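Local coordinates for peptidase M16 C-terminal domain-containing protein (Enterococcus faecalis, PDB 3D3Y) that is of unknown function but carries a peptidase M16 C-terminal, inactive-type domain and may bind a metal ion, at residues E108-L113 / K219-T224; E115-P120 / K194-D199; G280-F285 / R331-E336. One frame throughout, in Å; residues are numbered along the deposited sequence. Where two conformers were deposited one is given.

Interaction 1: E108-L113 / K219-T224. With EDO (1,2-ethanediol), chain I.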
loop_
_atom_site.group_PDB
_atom_site.type_symbol
_atom_site.label_atom_id
_atom_site.label_comp_id
_atom_site.label_asym_id
_atom_site.label_seq_id
_atom_site.Cartn_x
_atom_site.Cartn_y
_atom_site.Cartn_z
ATOM N N GLU A 108 -8.834 4.184 28.229
ATOM C CA GLU A 108 -9.749 3.121 27.844
ATOM C C GLU A 108 -9.386 2.538 26.463
ATOM O O GLU A 108 -9.392 1.306 26.269
ATOM C CB GLU A 108 -11.186 3.625 27.929
ATOM C CG GLU A 108 -11.599 3.942 29.395
ATOM C CD GLU A 108 -12.961 4.601 29.518
ATOM O OE1 GLU A 108 -13.040 5.863 29.443
ATOM O OE2 GLU A 108 -13.932 3.859 29.737
ATOM N N ALA A 109 -8.993 3.401 25.529
ATOM C CA ALA A 109 -8.544 2.898 24.216
ATOM C C ALA A 109 -7.259 2.083 24.311
ATOM O O ALA A 109 -7.150 1.039 23.674
ATOM C CB ALA A 109 -8.421 4.056 23.160
ATOM N N VAL A 110 -6.276 2.546 25.083
ATOM C CA VAL A 110 -5.027 1.780 25.236
ATOM C C VAL A 110 -5.296 0.425 25.875
ATOM O O VAL A 110 -4.707 -0.563 25.493
ATOM C CB VAL A 110 -3.961 2.544 26.038
ATOM C CG1 VAL A 110 -2.723 1.686 26.300
ATOM C CG2 VAL A 110 -3.558 3.816 25.304
ATOM N N ASP A 111 -6.189 0.372 26.850
ATOM C CA ASP A 111 -6.577 -0.913 27.424
ATOM C C ASP A 111 -7.159 -1.817 26.336
ATOM O O ASP A 111 -6.861 -3.005 26.283
ATOM C CB ASP A 111 -7.576 -0.728 28.584
ATOM C CG ASP A 111 -8.026 -2.064 29.199
ATOM O OD1 ASP A 111 -7.225 -2.662 29.942
ATOM O OD2 ASP A 111 -9.177 -2.508 28.960
ATOM N N PHE A 112 -7.985 -1.255 25.460
ATOM C CA PHE A 112 -8.580 -2.070 24.383
ATOM C C PHE A 112 -7.518 -2.599 23.423
ATOM O O PHE A 112 -7.529 -3.789 23.048
ATOM C CB PHE A 112 -9.606 -1.262 23.594
ATOM C CG PHE A 112 -10.279 -2.053 22.508
ATOM C CD1 PHE A 112 -11.248 -2.997 22.827
ATOM C CD2 PHE A 112 -9.937 -1.852 21.176
ATOM C CE1 PHE A 112 -11.891 -3.737 21.807
ATOM C CE2 PHE A 112 -10.585 -2.568 20.144
ATOM C CZ PHE A 112 -11.560 -3.513 20.466
ATOM N N LEU A 113 -6.598 -1.729 23.025
ATOM C CA LEU A 113 -5.428 -2.172 22.275
ATOM C C LEU A 113 -4.648 -3.279 22.988
ATOM O O LEU A 113 -4.183 -4.242 22.353
ATOM C CB LEU A 113 -4.505 -1.005 21.931
ATOM C CG LEU A 113 -5.073 0.099 21.029
ATOM C CD1 LEU A 113 -4.098 1.239 21.051
ATOM C CD2 LEU A 113 -5.301 -0.457 19.613
ATOM N N LYS A 219 3.191 2.640 28.177
ATOM C CA LYS A 219 4.171 1.833 28.879
ATOM C C LYS A 219 3.540 0.560 29.450
ATOM O O LYS A 219 4.262 -0.382 29.746
ATOM C CB LYS A 219 4.896 2.647 29.965
ATOM C CG LYS A 219 5.866 3.730 29.412
ATOM C CD LYS A 219 7.287 3.222 29.161
ATOM C CE LYS A 219 7.957 2.800 30.455
ATOM N NZ LYS A 219 9.464 2.932 30.432
ATOM N N GLN A 220 2.208 0.529 29.582
ATOM C CA GLN A 220 1.443 -0.634 30.071
ATOM C C GLN A 220 1.417 -1.778 29.066
ATOM O O GLN A 220 0.996 -2.885 29.386
ATOM C CB GLN A 220 -0.023 -0.257 30.366
ATOM C CG GLN A 220 -0.251 0.725 31.532
ATOM C CD GLN A 220 -1.635 1.393 31.520
ATOM O OE1 GLN A 220 -2.400 1.303 30.544
ATOM N NE2 GLN A 220 -1.948 2.091 32.610
ATOM N N LEU A 221 1.793 -1.504 27.822
ATOM C CA LEU A 221 1.777 -2.572 26.799
ATOM C C LEU A 221 3.062 -3.401 26.911
ATOM O O LEU A 221 4.162 -2.885 26.685
ATOM C CB LEU A 221 1.578 -1.977 25.395
ATOM C CG LEU A 221 0.121 -1.728 24.960
ATOM C CD1 LEU A 221 -0.715 -1.005 26.006
ATOM C CD2 LEU A 221 0.061 -1.000 23.590
ATOM N N PRO A 222 2.942 -4.691 27.309
ATOM C CA PRO A 222 4.191 -5.360 27.699
ATOM C C PRO A 222 5.051 -5.887 26.534
ATOM O O PRO A 222 5.336 -7.085 26.487
ATOM C CB PRO A 222 3.696 -6.517 28.601
ATOM C CG PRO A 222 2.320 -6.858 28.040
ATOM C CD PRO A 222 1.756 -5.566 27.465
ATOM N N PHE A 223 5.490 -4.990 25.644
ATOM C CA PHE A 223 6.399 -5.348 24.535
ATOM C C PHE A 223 7.749 -5.685 25.081
ATOM O O PHE A 223 8.271 -4.985 25.948
ATOM C CB PHE A 223 6.581 -4.190 23.543
ATOM C CG PHE A 223 5.361 -3.920 22.685
ATOM C CD1 PHE A 223 5.020 -4.774 21.651
ATOM C CD2 PHE A 223 4.570 -2.821 22.934
ATOM C CE1 PHE A 223 3.885 -4.526 20.865
ATOM C CE2 PHE A 223 3.449 -2.563 22.189
ATOM C CZ PHE A 223 3.101 -3.404 21.134
ATOM N N THR A 224 8.333 -6.753 24.580
ATOM C CA THR A 224 9.740 -7.025 24.916
ATOM C C THR A 224 10.635 -6.285 23.910
ATOM O O THR A 224 10.168 -5.945 22.811
ATOM C CB THR A 224 10.011 -8.521 24.848
ATOM O OG1 THR A 224 9.530 -9.017 23.587
ATOM C CG2 THR A 224 9.259 -9.236 25.984
HETATM C C1 EDO I . 6.915 -9.120 22.620
HETATM O O1 EDO I . 5.966 -8.089 22.831
HETATM C C2 EDO I . 6.328 -10.439 23.081
HETATM O O2 EDO I . 7.389 -11.387 23.011
#
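Val110 and Leu221 mark where the two backbones come closest, 8.2 Å from CA to CA. Residues 108-113 are regular helix, part of helix 105-118, while 220-224 form an irregular loop that leaves helix 211-219. The loop bends sharply in an inverse gamma turn centred on Pro222, closed by the bond from Phe223 N to Leu221 O at 2.7 Å. No hydrogen bond joins the segments. What joins them is one branch against another: Val110 CG1 meets Leu221 CD1 at 3.4 Å, tighter than a usual methyl contact, with the two side chains crossing at a slant. With chi1 at -85° and chi2 at 48°, Leu221 holds a conformation uncommon for leucine, and this swings CD1 onto the valine. Leu217 and Phe218 of helix 211-219 also touch Val110. Farther along the loop, Thr224 N makes a weak bond of 3.2 Å to O1 of an ethanediol, probably from the crystallisation liquor, which lies obliquely by the Phe223 ring. Helix 105-118 also packs on strand 85-95, through Leu113 on Ile90 and Met92, a layering of helix on sheet consistent with the alpha/beta fold of M16 peptidases.

Interaction 2: E115-P120 / K194-D199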
loop_
_atom_site.group_PDB
_atom_site.type_symbol
_atom_site.label_atom_id
_atom_site.label_comp_id
_atom_site.label_asym_id
_atom_site.label_seq_id
_atom_site.Cartn_x
_atom_site.Cartn_y
_atom_site.Cartn_z
ATOM N N GLU A 115 -5.744 -5.499 24.978
ATOM C CA GLU A 115 -6.572 -6.709 24.832
ATOM C C GLU A 115 -6.389 -7.313 23.454
ATOM O O GLU A 115 -6.056 -8.520 23.312
ATOM C CB GLU A 115 -8.057 -6.414 25.108
ATOM C CG GLU A 115 -8.405 -6.183 26.617
ATOM C CD GLU A 115 -8.239 -7.459 27.483
ATOM O OE1 GLU A 115 -8.328 -8.599 26.954
ATOM O OE2 GLU A 115 -8.003 -7.318 28.708
ATOM N N ILE A 116 -6.573 -6.481 22.434
ATOM C CA ILE A 116 -6.406 -6.937 21.041
ATOM C C ILE A 116 -5.007 -7.525 20.748
ATOM O O ILE A 116 -4.874 -8.594 20.152
ATOM C CB ILE A 116 -6.723 -5.805 20.053
ATOM C CG1 ILE A 116 -8.219 -5.418 20.159
ATOM C CG2 ILE A 116 -6.289 -6.209 18.600
ATOM C CD1 ILE A 116 -9.210 -6.605 19.988
ATOM N N ILE A 117 -3.973 -6.813 21.191
ATOM C CA ILE A 117 -2.596 -7.177 20.835
ATOM C C ILE A 117 -2.007 -8.313 21.662
ATOM O O ILE A 117 -1.364 -9.226 21.111
ATOM C CB ILE A 117 -1.685 -5.939 20.871
ATOM C CG1 ILE A 117 -2.165 -4.930 19.810
ATOM C CG2 ILE A 117 -0.225 -6.333 20.671
ATOM C CD1 ILE A 117 -1.425 -3.587 19.904
ATOM N N PHE A 118 -2.257 -8.276 22.968
ATOM C CA PHE A 118 -1.657 -9.220 23.899
ATOM C C PHE A 118 -2.588 -10.318 24.406
ATOM O O PHE A 118 -2.144 -11.250 25.074
ATOM C CB PHE A 118 -1.054 -8.432 25.061
ATOM C CG PHE A 118 0.044 -7.498 24.632
ATOM C CD1 PHE A 118 1.349 -7.960 24.513
ATOM C CD2 PHE A 118 -0.231 -6.162 24.328
ATOM C CE1 PHE A 118 2.371 -7.106 24.102
ATOM C CE2 PHE A 118 0.785 -5.300 23.912
ATOM C CZ PHE A 118 2.092 -5.789 23.792
ATOM N N ALA A 119 -3.880 -10.207 24.115
ATOM C CA ALA A 119 -4.813 -11.252 24.535
ATOM C C ALA A 119 -5.667 -11.687 23.358
ATOM O O ALA A 119 -6.887 -11.585 23.408
ATOM C CB ALA A 119 -5.695 -10.801 25.750
ATOM N N PRO A 120 -5.018 -12.185 22.287
ATOM C CA PRO A 120 -5.796 -12.664 21.152
ATOM C C PRO A 120 -6.511 -13.955 21.530
ATOM O O PRO A 120 -6.236 -14.532 22.594
ATOM C CB PRO A 120 -4.722 -12.941 20.109
ATOM C CG PRO A 120 -3.526 -13.314 20.912
ATOM C CD PRO A 120 -3.562 -12.322 22.024
ATOM N N LYS A 194 5.711 -14.792 16.877
ATOM C CA LYS A 194 6.915 -14.295 16.184
ATOM C C LYS A 194 6.786 -12.807 15.775
ATOM O O LYS A 194 7.684 -12.020 16.037
ATOM C CB LYS A 194 7.253 -15.183 14.968
ATOM C CG LYS A 194 8.471 -14.694 14.174
ATOM C CD LYS A 194 8.715 -15.453 12.851
ATOM C CE LYS A 194 10.194 -15.367 12.448
ATOM N NZ LYS A 194 11.095 -16.190 13.318
HETATM N N MSE A 195 5.648 -12.422 15.179
HETATM C CA MSE A 195 5.396 -11.010 14.894
HETATM C C MSE A 195 5.510 -10.154 16.167
HETATM O O MSE A 195 6.208 -9.141 16.174
HETATM C CB MSE A 195 4.047 -10.779 14.239
HETATM C CG MSE A 195 3.877 -9.297 13.823
HETATM SE SE MSE A 195 2.199 -8.946 12.972
HETATM C CE MSE A 195 1.170 -8.756 14.577
ATOM N N LEU A 196 4.875 -10.595 17.254
ATOM C CA LEU A 196 4.845 -9.794 18.469
ATOM C C LEU A 196 6.258 -9.615 19.035
ATOM O O LEU A 196 6.599 -8.531 19.480
ATOM C CB LEU A 196 3.858 -10.362 19.512
ATOM C CG LEU A 196 3.442 -9.419 20.673
ATOM C CD1 LEU A 196 2.781 -8.106 20.243
ATOM C CD2 LEU A 196 2.590 -10.108 21.764
ATOM N N ALA A 197 7.073 -10.664 18.963
ATOM C CA ALA A 197 8.436 -10.615 19.483
ATOM C C ALA A 197 9.475 -9.927 18.585
ATOM O O ALA A 197 10.453 -9.414 19.088
ATOM C CB ALA A 197 8.887 -12.015 19.863
ATOM N N GLU A 198 9.257 -9.903 17.266
ATOM C CA GLU A 198 10.319 -9.540 16.293
ATOM C C GLU A 198 10.135 -8.243 15.464
ATOM O O GLU A 198 11.119 -7.636 15.038
ATOM C CB GLU A 198 10.606 -10.727 15.344
ATOM C CG GLU A 198 10.784 -12.062 16.075
ATOM C CD GLU A 198 11.463 -13.152 15.244
ATOM O OE1 GLU A 198 11.458 -13.096 13.989
ATOM O OE2 GLU A 198 11.985 -14.084 15.870
ATOM N N ASP A 199 8.903 -7.823 15.224
ATOM C CA ASP A 199 8.681 -6.714 14.298
ATOM C C ASP A 199 9.093 -5.397 14.955
ATOM O O ASP A 199 9.001 -5.251 16.185
ATOM C CB ASP A 199 7.199 -6.610 13.891
ATOM C CG ASP A 199 6.787 -7.571 12.745
ATOM O OD1 ASP A 199 7.434 -8.628 12.475
ATOM O OD2 ASP A 199 5.733 -7.257 12.119
#
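Leu196 carries its CG anti to the backbone N (chi1 -164°), which extends the side chain from helix 185-198 toward the end of helix 105-118. There CD1 meets Ile117 CG2 at 3.5 Å and also comes near the Phe118 ring, while CD2 lies on the ring alone, 3.7 Å from Phe118 CD1. In Ile117, with CG2 anti to the backbone N and CG1 beside it (chi1 -63°), the branch methyl is the group on the Leu196 side. It serves a second purpose as well: CG2 sits 3.5 Å above one face of the neighbouring Phe118 ring, offset toward the rim, so isoleucine, leucine and phenylalanine touch one another in turn. The Phe118 and Leu196 side chains cross at about a right angle, and the CD2 methyl approaches the ring obliquely.

Phe223 adds an edge-to-face ring contact to Phe118, and Phe31 of strand 24-34 also touches Leu196. Arg226 reaches both Leu196 O and Asp199 O; a guanidinium at this C-terminal helix end would be favourable for the helix dipole. On the outer side of the same helix, Lys194 NZ pairs with Glu198 OE1 at 3.2 Å.

Between the two segments no hydrogen bond or charge pair forms: the contact of Leu196 with Ile117 and Phe118 is nonpolar, resting on dispersion and the exclusion of water. The directional link between the helices comes instead from the hydroxyl of Tyr192, on helix 185-198, which bonds to Ile117 O.

Interaction 3: G280-F285 / R331-E336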
loop_
_atom_site.group_PDB
_atom_site.type_symbol
_atom_site.label_atom_id
_atom_site.label_comp_id
_atom_site.label_asym_id
_atom_site.label_seq_id
_atom_site.Cartn_x
_atom_site.Cartn_y
_atom_site.Cartn_z
ATOM N N GLY A 280 1.927 11.377 -15.639
ATOM C CA GLY A 280 0.682 12.037 -16.004
ATOM C C GLY A 280 0.551 12.265 -17.499
ATOM O O GLY A 280 -0.536 12.095 -18.045
ATOM N N ILE A 281 1.658 12.627 -18.164
ATOM C CA ILE A 281 1.623 12.953 -19.599
ATOM C C ILE A 281 1.541 11.678 -20.434
ATOM O O ILE A 281 0.947 11.668 -21.519
ATOM C CB ILE A 281 2.888 13.756 -19.984
ATOM C CG1 ILE A 281 2.820 15.183 -19.423
ATOM C CG2 ILE A 281 3.114 13.799 -21.499
ATOM C CD1 ILE A 281 4.240 15.851 -19.355
ATOM N N PHE A 282 2.190 10.623 -19.946
ATOM C CA PHE A 282 2.303 9.345 -20.680
ATOM C C PHE A 282 0.958 8.589 -20.669
ATOM O O PHE A 282 0.355 8.363 -21.725
ATOM C CB PHE A 282 3.488 8.521 -20.118
ATOM C CG PHE A 282 3.761 7.216 -20.840
ATOM C CD1 PHE A 282 3.722 7.122 -22.248
ATOM C CD2 PHE A 282 4.113 6.084 -20.109
ATOM C CE1 PHE A 282 3.999 5.895 -22.917
ATOM C CE2 PHE A 282 4.382 4.866 -20.741
ATOM C CZ PHE A 282 4.359 4.765 -22.160
ATOM N N GLY A 283 0.444 8.267 -19.489
ATOM C CA GLY A 283 -0.792 7.496 -19.386
ATOM C C GLY A 283 -1.561 7.720 -18.097
ATOM O O GLY A 283 -2.497 7.000 -17.823
ATOM N N GLY A 284 -1.186 8.719 -17.298
ATOM C CA GLY A 284 -1.735 8.832 -15.939
ATOM C C GLY A 284 -3.133 9.424 -15.851
ATOM O O GLY A 284 -3.920 9.089 -14.939
ATOM N N PHE A 285 -3.433 10.307 -16.796
ATOM C CA PHE A 285 -4.635 11.122 -16.787
ATOM C C PHE A 285 -5.347 11.031 -18.143
ATOM O O PHE A 285 -4.742 10.590 -19.115
ATOM C CB PHE A 285 -4.231 12.579 -16.535
ATOM C CG PHE A 285 -3.715 12.854 -15.148
ATOM C CD1 PHE A 285 -4.501 12.602 -14.023
ATOM C CD2 PHE A 285 -2.470 13.457 -14.963
ATOM C CE1 PHE A 285 -4.041 12.909 -12.731
ATOM C CE2 PHE A 285 -2.004 13.751 -13.674
ATOM C CZ PHE A 285 -2.783 13.461 -12.553
ATOM N N ARG A 331 3.278 -1.286 -30.562
ATOM C CA ARG A 331 3.946 -0.270 -31.419
ATOM C C ARG A 331 3.429 1.154 -31.115
ATOM O O ARG A 331 4.217 2.098 -31.026
ATOM C CB ARG A 331 3.806 -0.608 -32.915
ATOM C CG ARG A 331 4.535 -1.930 -33.307
ATOM C CD ARG A 331 4.511 -2.214 -34.850
ATOM N NE ARG A 331 3.216 -2.696 -35.357
ATOM C CZ ARG A 331 2.862 -3.981 -35.511
ATOM N NH1 ARG A 331 3.688 -4.978 -35.187
ATOM N NH2 ARG A 331 1.655 -4.278 -35.983
ATOM N N LEU A 332 2.122 1.293 -30.932
ATOM C CA LEU A 332 1.544 2.606 -30.616
ATOM C C LEU A 332 2.072 3.159 -29.283
ATOM O O LEU A 332 2.392 4.332 -29.194
ATOM C CB LEU A 332 0.012 2.538 -30.579
ATOM C CG LEU A 332 -0.721 2.305 -31.912
ATOM C CD1 LEU A 332 -2.231 2.017 -31.720
ATOM C CD2 LEU A 332 -0.516 3.476 -32.876
ATOM N N ILE A 333 2.100 2.317 -28.252
ATOM C CA ILE A 333 2.638 2.688 -26.926
ATOM C C ILE A 333 4.106 3.125 -27.024
ATOM O O ILE A 333 4.505 4.167 -26.450
ATOM C CB ILE A 333 2.556 1.505 -25.946
ATOM C CG1 ILE A 333 1.096 1.209 -25.579
ATOM C CG2 ILE A 333 3.404 1.788 -24.660
ATOM C CD1 ILE A 333 0.927 -0.172 -24.871
ATOM N N SER A 334 4.898 2.335 -27.751
ATOM C CA SER A 334 6.313 2.665 -27.992
ATOM C C SER A 334 6.476 4.014 -28.700
ATOM O O SER A 334 7.357 4.838 -28.354
ATOM C CB SER A 334 6.965 1.571 -28.852
ATOM O OG SER A 334 8.265 1.990 -29.257
ATOM N N THR A 335 5.608 4.257 -29.680
ATOM C CA THR A 335 5.623 5.548 -30.393
ATOM C C THR A 335 5.391 6.739 -29.476
ATOM O O THR A 335 6.118 7.745 -29.558
ATOM C CB THR A 335 4.612 5.546 -31.537
ATOM O OG1 THR A 335 5.040 4.550 -32.469
ATOM C CG2 THR A 335 4.592 6.910 -32.245
ATOM N N GLU A 336 4.389 6.626 -28.609
ATOM C CA GLU A 336 4.133 7.692 -27.644
ATOM C C GLU A 336 5.290 7.883 -26.679
ATOM O O GLU A 336 5.613 9.002 -26.330
ATOM C CB GLU A 336 2.815 7.478 -26.893
ATOM C CG GLU A 336 1.566 7.572 -27.821
ATOM C CD GLU A 336 1.589 8.811 -28.715
ATOM O OE1 GLU A 336 2.080 9.876 -28.282
ATOM O OE2 GLU A 336 1.119 8.737 -29.863
#
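This is an apolar helix-to-helix contact, buried in the second half of the chain, in which the Phe282 ring from the end of helix 272-284 points its edge at Ile333 and Glu336 of helix 326-341. The ring extends with CG anti to the backbone N (chi1 -177°), which brings its far end, CZ and CE1, to helix 326-341. There CZ touches Ile333 CG2 at 4.0 Å, the two side chains crossing at about a right angle. The neighbouring ring carbon, CE1, faces Ile333 O at 4.0 Å, with the oxygen in the ring plane; such an edge-on approach would suit the slightly positive ring hydrogens. Glu336 contributes CB, 4.4 Å from Phe282 CE1, while its carboxylate turns away from the phenylalanine; its side chain also rests on Lys289 and Leu290 of helix 289-295. Helix 272-284 widens into a pi-type turn at 280-284, and Phe282 projects from that turn. Phe282 and Ile333 both touch the mixed sheet as well, at Val317 of strand 314-321 and Tyr261 of strand 255-262. Helices packed side by side on a mixed sheet are consistent with the layered alpha/beta domains of M16 peptidases.

In the fold
From the N terminus, helix 105-118 opens two contacts in succession: interaction 1 from 108-113, then interaction 2 from 115-120. Interaction 2 closes first, at 194-199, and interaction 1 at 219-224, so the shorter loop lies wholly within the longer. Their centres are 11 Å apart, and residues 221-223 merge both into one apolar cluster beside the sheet that holds strand 85-95. Only afterwards does the chain reach interaction 3, whose loop from 280-285 to 331-336 takes in strands 303-309 and 314-321; it joins helices 272-284 and 326-341 on the sheet to which those strands belong. It lies on the opposite side of the chain's centre, its centre about 51 Å from that of interaction 1.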